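Local structure of CRISPR-associated endonuclease/helicase Cas3 (Thermus thermophilus HB8, 3SK9) at residues A[123-128]-A[172-177]; A[67-72]-A[181-186]; A[114-119]-A[150-155]. The protein cuts single-stranded DNA with the metal-dependent N-terminal HD nuclease domain described here, and pairs it with a helicase domain in CRISPR antiviral defence. All blocks are in the same frame, centred on the assembly; numbering follows the deposited sequence.

Contact 1 (A[123-128]-A[172-177])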
loop_
_atom_site.group_PDB
_atom_site.type_symbol
_atom_site.label_atom_id
_atom_site.label_comp_id
_atom_site.label_asym_id
_atom_site.label_seq_id
_atom_site.Cartn_x
_atom_site.Cartn_y
_atom_site.Cartn_z
ATOM N N LYS A 123 3.167 -14.512 -2.447
ATOM C CA LYS A 123 3.387 -15.927 -2.313
ATOM C C LYS A 123 4.841 -16.234 -1.958
ATOM O O LYS A 123 5.089 -17.158 -1.182
ATOM C CB LYS A 123 2.967 -16.675 -3.565
ATOM C CG LYS A 123 1.494 -16.574 -3.881
ATOM C CD LYS A 123 1.121 -17.241 -5.198
ATOM C CE LYS A 123 -0.278 -16.670 -5.637
ATOM N NZ LYS A 123 -0.568 -16.868 -7.031
ATOM N N GLU A 124 5.802 -15.492 -2.519
ATOM C CA GLU A 124 7.224 -15.719 -2.181
ATOM C C GLU A 124 7.480 -15.416 -0.695
ATOM O O GLU A 124 8.392 -15.971 -0.077
ATOM C CB GLU A 124 8.149 -14.812 -3.011
ATOM C CG GLU A 124 8.186 -15.143 -4.515
ATOM C CD GLU A 124 8.875 -14.022 -5.316
ATOM O OE1 GLU A 124 9.332 -13.039 -4.691
ATOM O OE2 GLU A 124 8.940 -14.129 -6.550
ATOM N N LYS A 125 6.713 -14.481 -0.139
ATOM C CA LYS A 125 6.866 -14.135 1.286
ATOM C C LYS A 125 6.248 -15.173 2.208
ATOM O O LYS A 125 6.435 -15.107 3.422
ATOM C CB LYS A 125 6.210 -12.787 1.595
ATOM C CG LYS A 125 6.995 -11.566 1.141
ATOM C CD LYS A 125 8.342 -11.403 1.852
ATOM C CE LYS A 125 8.268 -10.881 3.272
ATOM N NZ LYS A 125 9.661 -10.661 3.834
ATOM N N GLY A 126 5.497 -16.120 1.633
ATOM C CA GLY A 126 4.911 -17.218 2.392
ATOM C C GLY A 126 3.385 -17.246 2.523
ATOM O O GLY A 126 2.832 -18.166 3.138
ATOM N N LEU A 127 2.669 -16.250 1.998
ATOM C CA LEU A 127 1.219 -16.336 2.039
ATOM C C LEU A 127 0.700 -17.420 1.101
ATOM O O LEU A 127 1.152 -17.548 -0.043
ATOM C CB LEU A 127 0.564 -15.017 1.613
ATOM C CG LEU A 127 0.104 -13.962 2.605
ATOM C CD1 LEU A 127 -0.833 -13.018 1.875
ATOM C CD2 LEU A 127 -0.583 -14.529 3.828
ATOM N N PRO A 128 -0.315 -18.173 1.548
ATOM C CA PRO A 128 -0.941 -19.213 0.723
ATOM C C PRO A 128 -1.603 -18.617 -0.520
ATOM O O PRO A 128 -2.061 -17.451 -0.485
ATOM C CB PRO A 128 -2.014 -19.795 1.649
ATOM C CG PRO A 128 -1.571 -19.434 3.009
ATOM C CD PRO A 128 -0.912 -18.109 2.898
ATOM N N TRP A 172 12.965 -5.832 -3.837
ATOM C CA TRP A 172 13.705 -4.957 -2.900
ATOM C C TRP A 172 12.783 -3.946 -2.215
ATOM O O TRP A 172 12.813 -3.774 -0.983
ATOM C CB TRP A 172 14.829 -4.226 -3.653
ATOM C CG TRP A 172 15.830 -3.481 -2.747
ATOM C CD1 TRP A 172 17.076 -3.913 -2.338
ATOM C CD2 TRP A 172 15.680 -2.157 -2.228
ATOM N NE1 TRP A 172 17.675 -2.956 -1.544
ATOM C CE2 TRP A 172 16.842 -1.870 -1.458
ATOM C CE3 TRP A 172 14.661 -1.200 -2.304
ATOM C CZ2 TRP A 172 17.011 -0.653 -0.786
ATOM C CZ3 TRP A 172 14.828 0.007 -1.646
ATOM C CH2 TRP A 172 15.992 0.261 -0.881
ATOM N N LEU A 173 11.905 -3.330 -2.995
ATOM C CA LEU A 173 10.997 -2.335 -2.417
ATOM C C LEU A 173 10.011 -2.950 -1.405
ATOM O O LEU A 173 9.766 -2.404 -0.319
ATOM C CB LEU A 173 10.202 -1.663 -3.540
ATOM C CG LEU A 173 10.972 -0.621 -4.344
ATOM C CD1 LEU A 173 10.239 -0.295 -5.570
ATOM C CD2 LEU A 173 11.246 0.673 -3.510
ATOM N N LEU A 174 9.404 -4.069 -1.770
ATOM C CA LEU A 174 8.535 -4.765 -0.806
ATOM C C LEU A 174 9.276 -5.131 0.498
ATOM O O LEU A 174 8.766 -4.959 1.592
ATOM C CB LEU A 174 7.981 -6.038 -1.442
ATOM C CG LEU A 174 7.073 -6.817 -0.453
ATOM C CD1 LEU A 174 6.023 -7.556 -1.245
ATOM C CD2 LEU A 174 7.904 -7.790 0.437
ATOM N N GLU A 175 10.494 -5.655 0.383
ATOM C CA GLU A 175 11.249 -6.012 1.566
ATOM C C GLU A 175 11.542 -4.756 2.398
ATOM O O GLU A 175 11.467 -4.780 3.619
ATOM C CB GLU A 175 12.532 -6.748 1.120
ATOM C CG GLU A 175 13.224 -7.499 2.180
ATOM C CD GLU A 175 12.382 -8.597 2.797
ATOM O OE1 GLU A 175 11.570 -9.255 2.092
ATOM O OE2 GLU A 175 12.543 -8.772 4.031
ATOM N N GLU A 176 11.847 -3.632 1.758
ATOM C CA GLU A 176 12.137 -2.411 2.515
ATOM C C GLU A 176 10.941 -1.912 3.365
ATOM O O GLU A 176 11.126 -1.432 4.457
ATOM C CB GLU A 176 12.620 -1.324 1.568
ATOM C CG GLU A 176 13.114 -0.069 2.216
ATOM C CD GLU A 176 14.543 -0.165 2.765
ATOM O OE1 GLU A 176 15.167 -1.248 2.741
ATOM O OE2 GLU A 176 15.062 0.847 3.256
ATOM N N VAL A 177 9.748 -1.946 2.795
ATOM C CA VAL A 177 8.544 -1.545 3.505
ATOM C C VAL A 177 8.263 -2.516 4.646
ATOM O O VAL A 177 8.095 -2.087 5.769
ATOM C CB VAL A 177 7.355 -1.496 2.538
ATOM C CG1 VAL A 177 6.045 -1.230 3.311
ATOM C CG2 VAL A 177 7.602 -0.375 1.479
#
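A Schellman motif closes helix 110-124, and beside it Lys125 sends its side chain across to Leu174 and Glu175 of helix 165-181. The turn is made by Gly126, which leaves helical backbone angles with a positive phi of 113° while its N bonds back to Lys123 O at 3.0 Å. The closest pair of CA atoms, those of Lys125 and Glu175, is still 9.2 Å apart, so side chains alone bridge the gap. Lys125 is bent at both chi2 and chi3, and these bends bring CG and CD against one branch of Leu174: CD2 of the leucine lies 3.9 Å from Lys125 CD, the two chains sliding past each other in opposite directions. Beyond the leucine, Lys125 NZ forms a salt bridge with Glu175 OE1 at 2.9 Å, reaching the oxygen by its syn lone pair, on the side of OE2. Glu175 meets the amine because its CG stands anti to the backbone N (chi1 -164°) and the chain then bends at chi2. The ion pair is partly exposed, whereas Leu174 is buried and also touches Leu73, the residue before the metal ligands His74 and Asp75. The arrangement is that of a Schellman-terminated helix end packed and salt-bridged to the flank of a neighbouring helix, a join within the mainly helical HD domain.

Contact 2 (A[67-72]-A[181-186])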
loop_
_atom_site.group_PDB
_atom_site.type_symbol
_atom_site.label_atom_id
_atom_site.label_comp_id
_atom_site.label_asym_id
_atom_site.label_seq_id
_atom_site.Cartn_x
_atom_site.Cartn_y
_atom_site.Cartn_z
ATOM N N ALA A 67 -1.022 -5.202 8.190
ATOM C CA ALA A 67 -1.978 -4.543 7.307
ATOM C C ALA A 67 -1.411 -3.232 6.764
ATOM O O ALA A 67 -1.596 -2.899 5.579
ATOM C CB ALA A 67 -3.331 -4.286 8.046
ATOM N N ALA A 68 -0.730 -2.476 7.607
ATOM C CA ALA A 68 -0.122 -1.220 7.147
ATOM C C ALA A 68 0.912 -1.438 6.043
ATOM O O ALA A 68 0.999 -0.664 5.104
ATOM C CB ALA A 68 0.548 -0.444 8.365
ATOM N N ALA A 69 1.760 -2.435 6.224
ATOM C CA ALA A 69 2.814 -2.745 5.241
ATOM C C ALA A 69 2.188 -3.196 3.908
ATOM O O ALA A 69 2.643 -2.804 2.822
ATOM C CB ALA A 69 3.681 -3.865 5.774
ATOM N N LEU A 70 1.145 -4.005 3.991
ATOM C CA LEU A 70 0.479 -4.461 2.770
ATOM C C LEU A 70 -0.051 -3.256 2.013
ATOM O O LEU A 70 0.057 -3.149 0.797
ATOM C CB LEU A 70 -0.717 -5.355 3.128
ATOM C CG LEU A 70 -0.573 -6.850 3.317
ATOM C CD1 LEU A 70 -1.972 -7.410 3.733
ATOM C CD2 LEU A 70 -0.019 -7.522 2.027
ATOM N N VAL A 71 -0.739 -2.382 2.741
ATOM C CA VAL A 71 -1.368 -1.202 2.129
ATOM C C VAL A 71 -0.282 -0.293 1.513
ATOM O O VAL A 71 -0.511 0.413 0.501
ATOM C CB VAL A 71 -2.152 -0.468 3.224
ATOM C CG1 VAL A 71 -2.396 0.969 2.868
ATOM C CG2 VAL A 71 -3.496 -1.282 3.501
ATOM N N GLY A 72 0.882 -0.295 2.130
ATOM C CA GLY A 72 1.988 0.470 1.542
ATOM C C GLY A 72 2.354 0.027 0.120
ATOM O O GLY A 72 3.062 0.752 -0.598
ATOM N N LEU A 181 8.371 -1.351 8.694
ATOM C CA LEU A 181 7.139 -1.429 9.500
ATOM C C LEU A 181 7.186 -2.503 10.563
ATOM O O LEU A 181 6.330 -2.538 11.452
ATOM C CB LEU A 181 5.928 -1.748 8.615
ATOM C CG LEU A 181 5.239 -0.522 8.008
ATOM C CD1 LEU A 181 4.417 0.249 9.029
ATOM C CD2 LEU A 181 6.250 0.395 7.320
ATOM N N GLY A 182 8.162 -3.400 10.464
ATOM C CA GLY A 182 8.290 -4.485 11.431
ATOM C C GLY A 182 7.141 -5.462 11.295
ATOM O O GLY A 182 6.710 -6.054 12.277
ATOM N N ALA A 183 6.650 -5.635 10.063
ATOM C CA ALA A 183 5.491 -6.488 9.782
ATOM C C ALA A 183 5.821 -7.968 9.898
ATOM O O ALA A 183 6.738 -8.422 9.243
ATOM C CB ALA A 183 4.992 -6.197 8.377
ATOM N N PRO A 184 5.040 -8.716 10.695
ATOM C CA PRO A 184 5.116 -10.183 10.734
ATOM C C PRO A 184 4.216 -10.834 9.648
ATOM O O PRO A 184 3.230 -10.251 9.247
ATOM C CB PRO A 184 4.540 -10.499 12.109
ATOM C CG PRO A 184 3.410 -9.422 12.253
ATOM C CD PRO A 184 3.967 -8.188 11.573
ATOM N N LEU A 185 4.530 -12.046 9.235
ATOM C CA LEU A 185 3.629 -12.814 8.366
ATOM C C LEU A 185 2.548 -13.501 9.202
ATOM O O LEU A 185 2.816 -14.018 10.282
ATOM C CB LEU A 185 4.417 -13.866 7.573
ATOM C CG LEU A 185 3.643 -14.617 6.475
ATOM C CD1 LEU A 185 3.561 -13.730 5.211
ATOM C CD2 LEU A 185 4.281 -16.014 6.160
ATOM N N PRO A 186 1.321 -13.527 8.692
ATOM C CA PRO A 186 0.257 -14.264 9.406
ATOM C C PRO A 186 0.551 -15.765 9.455
ATOM O O PRO A 186 1.085 -16.303 8.500
ATOM C CB PRO A 186 -0.982 -14.024 8.544
ATOM C CG PRO A 186 -0.684 -12.712 7.851
ATOM C CD PRO A 186 0.800 -12.719 7.585
#
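Ala68 is the first residue of 67-72 to meet the other segment, its methyl CB lying 4.0 Å from Leu181 CD1. Only one of the two leucine branches is used here: with chi1 at -88° and chi2 at -74°, CD1 is directed onto the helix while CD2 lies farther from the alanine. Leu38 of helix 26-43 also touches Ala68. One residue on, Ala69 takes the larger share of the contact. Its CB is 3.7 Å from Ala183 CB, a methyl-to-methyl meeting, and 4.2 Å from Leu181 CB, so that it contacts both Leu181 and, past the turn, Ala183. With side chains this small at the meeting point, the backbones come close, the CA atoms of Ala69 and Leu181 being 6.2 Å apart. Between the two partners of Ala69 the chain turns at Gly182, the C-prime residue of a Schellman motif, whose positive phi (68°) ends helix 165-181 and swings Ala183 back over helix 60-71. This helix carries, just past its C-terminal end, the His-Asp pair His74 and Asp75 that names the HD superfamily and that, with His29 and Asp210, binds the divalent metal; the side chain of Ala69 is about 11 Å from that of His74. Farther along, Val71 leaves this interface and packs on helices 26-43 and 196-213.

Contact 3 (A[114-119]-A[150-155])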
loop_
_atom_site.group_PDB
_atom_site.type_symbol
_atom_site.label_atom_id
_atom_site.label_comp_id
_atom_site.label_asym_id
_atom_site.label_seq_id
_atom_site.Cartn_x
_atom_site.Cartn_y
_atom_site.Cartn_z
ATOM N N THR A 114 0.246 -3.631 -10.111
ATOM C CA THR A 114 0.367 -3.932 -8.681
ATOM C C THR A 114 -0.228 -5.327 -8.458
ATOM O O THR A 114 0.349 -6.161 -7.742
ATOM C CB THR A 114 -0.405 -2.896 -7.818
ATOM O OG1 THR A 114 0.218 -1.629 -7.956
ATOM C CG2 THR A 114 -0.439 -3.334 -6.297
ATOM N N GLU A 115 -1.395 -5.589 -9.041
ATOM C CA GLU A 115 -2.017 -6.889 -8.811
ATOM C C GLU A 115 -1.108 -8.049 -9.311
ATOM O O GLU A 115 -0.906 -9.031 -8.606
ATOM C CB GLU A 115 -3.419 -6.960 -9.426
ATOM C CG GLU A 115 -4.064 -8.375 -9.339
ATOM C CD GLU A 115 -5.419 -8.459 -9.994
ATOM O OE1 GLU A 115 -5.903 -7.424 -10.501
ATOM O OE2 GLU A 115 -6.019 -9.560 -9.984
ATOM N N LEU A 116 -0.571 -7.943 -10.533
ATOM C CA LEU A 116 0.298 -9.011 -11.057
ATOM C C LEU A 116 1.540 -9.206 -10.194
ATOM O O LEU A 116 1.935 -10.334 -9.966
ATOM C CB LEU A 116 0.732 -8.720 -12.473
ATOM C CG LEU A 116 -0.414 -8.770 -13.488
ATOM C CD1 LEU A 116 0.091 -8.282 -14.850
ATOM C CD2 LEU A 116 -0.925 -10.175 -13.541
ATOM N N PHE A 117 2.150 -8.114 -9.751
ATOM C CA PHE A 117 3.384 -8.202 -8.977
ATOM C C PHE A 117 3.087 -8.859 -7.638
ATOM O O PHE A 117 3.838 -9.727 -7.182
ATOM C CB PHE A 117 4.017 -6.815 -8.721
ATOM C CG PHE A 117 4.452 -6.086 -9.983
ATOM C CD1 PHE A 117 4.636 -6.758 -11.174
ATOM C CD2 PHE A 117 4.704 -4.725 -9.943
ATOM C CE1 PHE A 117 5.054 -6.077 -12.304
ATOM C CE2 PHE A 117 5.142 -4.049 -11.083
ATOM C CZ PHE A 117 5.300 -4.718 -12.247
ATOM N N LEU A 118 1.975 -8.456 -7.009
ATOM C CA LEU A 118 1.700 -8.921 -5.656
ATOM C C LEU A 118 1.285 -10.396 -5.656
ATOM O O LEU A 118 1.526 -11.077 -4.644
ATOM C CB LEU A 118 0.647 -8.046 -4.954
ATOM C CG LEU A 118 1.154 -6.649 -4.565
ATOM C CD1 LEU A 118 0.061 -5.856 -3.761
ATOM C CD2 LEU A 118 2.426 -6.772 -3.723
ATOM N N ARG A 119 0.662 -10.884 -6.747
ATOM C CA ARG A 119 0.284 -12.295 -6.826
ATOM C C ARG A 119 1.547 -13.131 -6.640
ATOM O O ARG A 119 1.551 -14.132 -5.922
ATOM C CB ARG A 119 -0.388 -12.649 -8.165
ATOM C CG ARG A 119 -1.877 -12.206 -8.241
ATOM C CD ARG A 119 -2.474 -12.438 -9.646
ATOM N NE ARG A 119 -2.521 -13.848 -10.026
ATOM C CZ ARG A 119 -3.601 -14.626 -9.944
ATOM N NH1 ARG A 119 -4.758 -14.145 -9.469
ATOM N NH2 ARG A 119 -3.527 -15.904 -10.338
ATOM N N GLU A 150 -7.737 -9.065 -20.845
ATOM C CA GLU A 150 -7.118 -8.135 -21.755
ATOM C C GLU A 150 -6.127 -7.219 -21.012
ATOM O O GLU A 150 -5.016 -7.011 -21.490
ATOM C CB GLU A 150 -8.186 -7.329 -22.485
ATOM C CG GLU A 150 -7.639 -6.222 -23.419
ATOM C CD GLU A 150 -6.821 -6.727 -24.618
ATOM O OE1 GLU A 150 -6.747 -7.953 -24.873
ATOM O OE2 GLU A 150 -6.240 -5.859 -25.310
ATOM N N GLU A 151 -6.507 -6.645 -19.864
ATOM C CA GLU A 151 -5.542 -5.863 -19.084
ATOM C C GLU A 151 -4.278 -6.672 -18.749
ATOM O O GLU A 151 -3.170 -6.181 -18.877
ATOM C CB GLU A 151 -6.177 -5.439 -17.763
ATOM C CG GLU A 151 -7.230 -4.359 -17.906
ATOM C CD GLU A 151 -7.817 -3.983 -16.512
ATOM O OE1 GLU A 151 -8.263 -4.895 -15.788
ATOM O OE2 GLU A 151 -7.842 -2.785 -16.150
ATOM N N LYS A 152 -4.455 -7.906 -18.288
ATOM C CA LYS A 152 -3.299 -8.707 -17.898
ATOM C C LYS A 152 -2.440 -9.052 -19.119
ATOM O O LYS A 152 -1.207 -9.018 -19.023
ATOM C CB LYS A 152 -3.727 -9.956 -17.140
ATOM C CG LYS A 152 -4.369 -9.613 -15.800
ATOM C CD LYS A 152 -4.607 -10.843 -14.965
ATOM C CE LYS A 152 -5.767 -11.662 -15.494
ATOM N NZ LYS A 152 -5.987 -12.843 -14.622
ATOM N N SER A 153 -3.070 -9.343 -20.260
ATOM C CA SER A 153 -2.327 -9.601 -21.492
ATOM C C SER A 153 -1.480 -8.392 -21.863
ATOM O O SER A 153 -0.310 -8.549 -22.209
ATOM C CB SER A 153 -3.302 -9.959 -22.641
ATOM O OG SER A 153 -2.602 -10.111 -23.864
ATOM N N ARG A 154 -2.052 -7.182 -21.817
ATOM C CA ARG A 154 -1.282 -5.966 -22.108
ATOM C C ARG A 154 -0.138 -5.752 -21.147
ATOM O O ARG A 154 0.953 -5.403 -21.578
ATOM C CB ARG A 154 -2.123 -4.685 -22.026
ATOM C CG ARG A 154 -3.028 -4.434 -23.179
ATOM C CD ARG A 154 -3.759 -3.145 -22.940
ATOM N NE ARG A 154 -4.779 -2.903 -23.939
ATOM C CZ ARG A 154 -5.259 -1.701 -24.227
ATOM N NH1 ARG A 154 -4.807 -0.629 -23.591
ATOM N NH2 ARG A 154 -6.189 -1.568 -25.156
ATOM N N ALA A 155 -0.387 -5.899 -19.842
ATOM C CA ALA A 155 0.683 -5.720 -18.881
ATOM C C ALA A 155 1.827 -6.724 -19.145
ATOM O O ALA A 155 3.008 -6.365 -19.111
ATOM C CB ALA A 155 0.149 -5.890 -17.466
HETATM O O HOH W 1 -6.805 -10.796 -12.333
#
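Helices 110-124 and 149-161 come nearest at Leu116 and Lys152, whose CA atoms are 7.7 Å apart, with no backbone hydrogen bond between them. Leu116 carries the contact and uses both of its branches. Its CG stands anti to the carbonyl carbon (chi1 -67°), which sends the two methyls over to the second helix: CD1 presses on Ala155 CB at 3.5 Å, a tight fit for two methyl groups, and CD2 lies 4.0 Å from Lys152 CD. The lysine crosses the leucine at a slant, its CG and CD resting on that methyl, and a bend at chi3 (-74°) then lifts the amine away from the apolar patch. Such helix-helix packing, a leucine set against an alanine and the carbon chain of a lysine, ties helix 149-161 to the flank of the HD domain away from the metal site. Ala155 is buried further by Val112 and Phe113 of helix 110-124. Beside the apolar part, a water links Glu115 and Lys152: it donates to Glu115 OE2 at 2.8 Å and accepts from Lys152 NZ at 3.2 Å. Glu115 OE2 and Lys152 NZ are themselves 5.7 Å apart, so the opposite charges meet through the water and without direct contact. The other carboxylate oxygen, Glu115 OE1, takes a hydrogen bond from Ala147 N, and this second grip helps fix the rotation of the carboxylate.

Contacts 1 and 3 share helix 110-124, which meets helix 149-161 along its side and helix 165-181 just beyond its end; the two partners are consecutive helices. Contact 2 sets the end of helix 165-181 and the loop after it against helix 60-71. All three are only partly buried, contact 2 lying nearest the chain centre and contact 3 farthest from it. Contact 2 is purely apolar, made of small methyls and a leucine. The other two combine a leucine with a lysine, with an alanine added in contact 3, and the amine finds a carboxylate, directly in contact 1 and through water in contact 3. Contacts 1 and 2 also touch, Leu185 CD2 lying 3.6 Å from Lys125 O.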